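PDB 4ITA: succinate-semialdehyde dehydrogenase from Synechococcus sp., which probably catalyses the NADP+-dependent oxidation of succinic semialdehyde to succinate. Local coordinates for residues 238-243 against 376-381. Numbering follows the deposited sequence.
With EDO (1,2-ethanediol), chain L.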
ATOM      1  N   VAL A 238      19.891   6.417 -21.306  1.00  7.20           N
ATOM      2  CA  VAL A 238      19.824   7.457 -22.322  1.00  6.86           C
ATOM      3  C   VAL A 238      21.135   8.215 -22.360  1.00  7.34           C
ATOM      4  O   VAL A 238      21.621   8.666 -21.327  1.00  8.04           O
ATOM      5  CB  VAL A 238      18.670   8.437 -22.023  1.00  7.05           C
ATOM      6  CG1 VAL A 238      18.527   9.422 -23.163  1.00  8.24           C
ATOM      7  CG2 VAL A 238      17.346   7.688 -21.817  1.00  8.19           C
ATOM      8  N   VAL A 239      21.721   8.338 -23.550  1.00  7.17           N
ATOM      9  CA  VAL A 239      23.010   9.003 -23.688  1.00  8.56           C
ATOM     10  C   VAL A 239      22.917  10.168 -24.658  1.00  7.60           C
ATOM     11  O   VAL A 239      22.614   9.982 -25.834  1.00  8.33           O
ATOM     12  CB  VAL A 239      24.110   8.024 -24.144  1.00  7.51           C
ATOM     13  CG1 VAL A 239      25.468   8.722 -24.167  1.00  9.73           C
ATOM     14  CG2 VAL A 239      24.158   6.813 -23.219  1.00  8.70           C
ATOM     15  N   PHE A 240      23.178  11.370 -24.157  1.00  7.76           N
ATOM     16  CA  PHE A 240      23.022  12.586 -24.953  1.00  8.73           C
ATOM     17  C   PHE A 240      24.373  13.234 -25.303  1.00  9.91           C
ATOM     18  O   PHE A 240      25.410  12.826 -24.776  1.00 10.38           O
ATOM     19  CB  PHE A 240      22.013  13.532 -24.273  1.00  8.86           C
ATOM     20  CG  PHE A 240      20.649  13.477 -24.897  1.00  7.34           C
ATOM     21  CD1 PHE A 240      20.079  12.250 -25.218  1.00  7.76           C
ATOM     22  CD2 PHE A 240      19.945  14.634 -25.189  1.00  8.85           C
ATOM     23  CE1 PHE A 240      18.836  12.180 -25.809  1.00  9.11           C
ATOM     24  CE2 PHE A 240      18.694  14.566 -25.785  1.00 10.06           C
ATOM     25  CZ  PHE A 240      18.140  13.340 -26.098  1.00  9.79           C
ATOM     26  N   PRO A 241      24.372  14.219 -26.223  1.00  9.95           N
ATOM     27  CA  PRO A 241      25.657  14.659 -26.789  1.00 10.46           C
ATOM     28  C   PRO A 241      26.676  15.263 -25.815  1.00 10.63           C
ATOM     29  O   PRO A 241      27.873  15.212 -26.105  1.00 11.72           O
ATOM     30  CB  PRO A 241      25.236  15.691 -27.840  1.00 12.90           C
ATOM     31  CG  PRO A 241      23.857  15.271 -28.239  1.00 12.37           C
ATOM     32  CD  PRO A 241      23.231  14.794 -26.964  1.00  9.76           C
ATOM     33  N   SER A 242      26.233  15.808 -24.688  1.00  9.00           N
ATOM     34  CA  SER A 242      27.167  16.395 -23.732  1.00 11.21           C
ATOM     35  C   SER A 242      27.679  15.391 -22.706  1.00 10.50           C
ATOM     36  O   SER A 242      28.414  15.753 -21.792  1.00 12.17           O
ATOM     37  CB  SER A 242      26.537  17.584 -23.013  1.00 10.23           C
ATOM     38  OG  SER A 242      25.433  17.181 -22.219  1.00 11.50           O
ATOM     39  N   ALA A 243      27.297  14.127 -22.856  1.00 10.15           N
ATOM     40  CA  ALA A 243      27.737  13.094 -21.916  1.00 11.23           C
ATOM     41  C   ALA A 243      29.233  12.792 -22.001  1.00 12.70           C
ATOM     42  O   ALA A 243      29.848  12.968 -23.051  1.00 13.45           O
ATOM     43  CB  ALA A 243      26.944  11.821 -22.142  1.00 10.04           C
ATOM     44  N   ASP A 376      12.645  15.262 -26.625  1.00 10.77           N
ATOM     45  CA  ASP A 376      11.263  14.792 -26.584  1.00 10.23           C
ATOM     46  C   ASP A 376      11.174  13.341 -27.048  1.00 10.46           C
ATOM     47  O   ASP A 376      10.467  12.528 -26.454  1.00 10.30           O
ATOM     48  CB  ASP A 376      10.336  15.669 -27.434  1.00 10.48           C
ATOM     49  CG  ASP A 376      10.003  16.998 -26.777  1.00 16.35           C
ATOM     50  OD1 ASP A 376      10.434  17.235 -25.642  1.00 16.89           O
ATOM     51  OD2 ASP A 376       9.293  17.811 -27.411  1.00 21.08           O
ATOM     52  N   GLN A 377      11.901  13.011 -28.108  1.00  9.96           N
ATOM     53  CA  GLN A 377      11.866  11.656 -28.651  1.00  9.59           C
ATOM     54  C   GLN A 377      12.504  10.670 -27.673  1.00 10.19           C
ATOM     55  O   GLN A 377      12.032   9.553 -27.506  1.00 10.43           O
ATOM     56  CB  GLN A 377      12.583  11.611 -30.001  1.00 10.83           C
ATOM     57  CG  GLN A 377      12.434  10.302 -30.752  1.00 17.04           C
ATOM     58  CD  GLN A 377      13.267  10.270 -32.028  1.00 18.59           C
ATOM     59  OE1 GLN A 377      13.812  11.290 -32.451  1.00 23.60           O
ATOM     60  NE2 GLN A 377      13.372   9.095 -32.640  1.00 30.20           N
ATOM     61  N   ALA A 378      13.573  11.097 -27.017  1.00  9.31           N
ATOM     62  CA  ALA A 378      14.246  10.249 -26.029  1.00  9.74           C
ATOM     63  C   ALA A 378      13.319   9.896 -24.868  1.00 10.22           C
ATOM     64  O   ALA A 378      13.240   8.741 -24.448  1.00  9.23           O
ATOM     65  CB  ALA A 378      15.482  10.932 -25.511  1.00  9.54           C
ATOM     66  N   ILE A 379      12.618  10.895 -24.349  1.00  9.15           N
ATOM     67  CA  ILE A 379      11.708  10.682 -23.233  1.00 11.30           C
ATOM     68  C   ILE A 379      10.518   9.812 -23.645  1.00 10.07           C
ATOM     69  O   ILE A 379      10.135   8.882 -22.932  1.00 10.43           O
ATOM     70  CB  ILE A 379      11.267  12.037 -22.639  1.00 11.16           C
ATOM     71  CG1 ILE A 379      12.474  12.709 -21.977  1.00 12.73           C
ATOM     72  CG2 ILE A 379      10.121  11.850 -21.647  1.00 12.89           C
ATOM     73  CD1 ILE A 379      12.283  14.177 -21.646  1.00 16.46           C
ATOM     74  N   ALA A 380       9.945  10.089 -24.810  1.00  9.88           N
ATOM     75  CA  ALA A 380       8.828   9.286 -25.289  1.00 10.11           C
ATOM     76  C   ALA A 380       9.218   7.815 -25.429  1.00  9.85           C
ATOM     77  O   ALA A 380       8.474   6.918 -25.021  1.00 10.37           O
ATOM     78  CB  ALA A 380       8.299   9.832 -26.612  1.00 11.83           C
ATOM     79  N   LEU A 381      10.384   7.557 -26.015  1.00  8.67           N
ATOM     80  CA  LEU A 381      10.811   6.184 -26.221  1.00  9.26           C
ATOM     81  C   LEU A 381      11.138   5.526 -24.887  1.00  9.25           C
ATOM     82  O   LEU A 381      10.790   4.365 -24.650  1.00  9.19           O
ATOM     83  CB  LEU A 381      12.017   6.132 -27.164  1.00 10.84           C
ATOM     84  CG  LEU A 381      12.588   4.748 -27.469  1.00 11.05           C
ATOM     85  CD1 LEU A 381      11.517   3.844 -28.040  1.00 14.44           C
ATOM     86  CD2 LEU A 381      13.738   4.877 -28.443  1.00 12.97           C
TER
HETATM   87  C1  EDO L 510      10.524  18.622 -31.298  1.00 19.38           C
HETATM   88  O1  EDO L 510      11.080  17.560 -30.513  1.00 25.26           O
HETATM   89  C2  EDO L 510       9.430  19.294 -30.486  1.00 21.63           C
HETATM   90  O2  EDO L 510       8.564  18.290 -29.941  1.00 25.48           O
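Asp376, on the helix that sets Ala378 against Phe240 and Val238, takes through OD2 a 2.7 Å hydrogen bond from O2 of a 1,2-ethanediol, probably from the crystallisation liquor. The other carboxylate oxygen, OD1, forms a salt bridge with Arg403, and the diol is also bound by Asp374. Two residues on, at Ala378, the contact becomes wholly apolar. The methyl CB of Ala378 meets the ring of Phe240 obliquely at its outer end, 3.6 Å from both CE1 and CZ. The same methyl reaches Val238, whose CG1 lies 4.1 Å from Ala378 CB. This branch, anti to the backbone N (chi1 -174°), is the one that reaches Ala378, and Val238 CG1 also stands 3.8 Å from Phe240 CE1. Valine and phenylalanine, two residues apart along the chain, thus share one small methyl. The Phe240 ring is also met edge-to-face by His273 and Phe404, and these aromatic neighbours probably restrict how it can turn. Just past the ring the chain leaves strand 235-239 through a type I turn, closed by Ala243 N to Phe240 O at 3.0 Å. Val239 points to the opposite side of the sheet, against helix 274-289. Helix 375-383 belongs to the beta-alpha-beta crossover from strand 366-372 to strand 390-394, and its Ala378 packs against the C-terminal end of strand 235-239 within the mixed seven-stranded sheet. With no hydrogen bond between the segments and only 105 Å² buried, van der Waals fit alone joins them directly, while the exposed Asp376-Arg403 salt bridge ties helix 375-383 to helix 398-407 and the diol merely occupies the other oxygen.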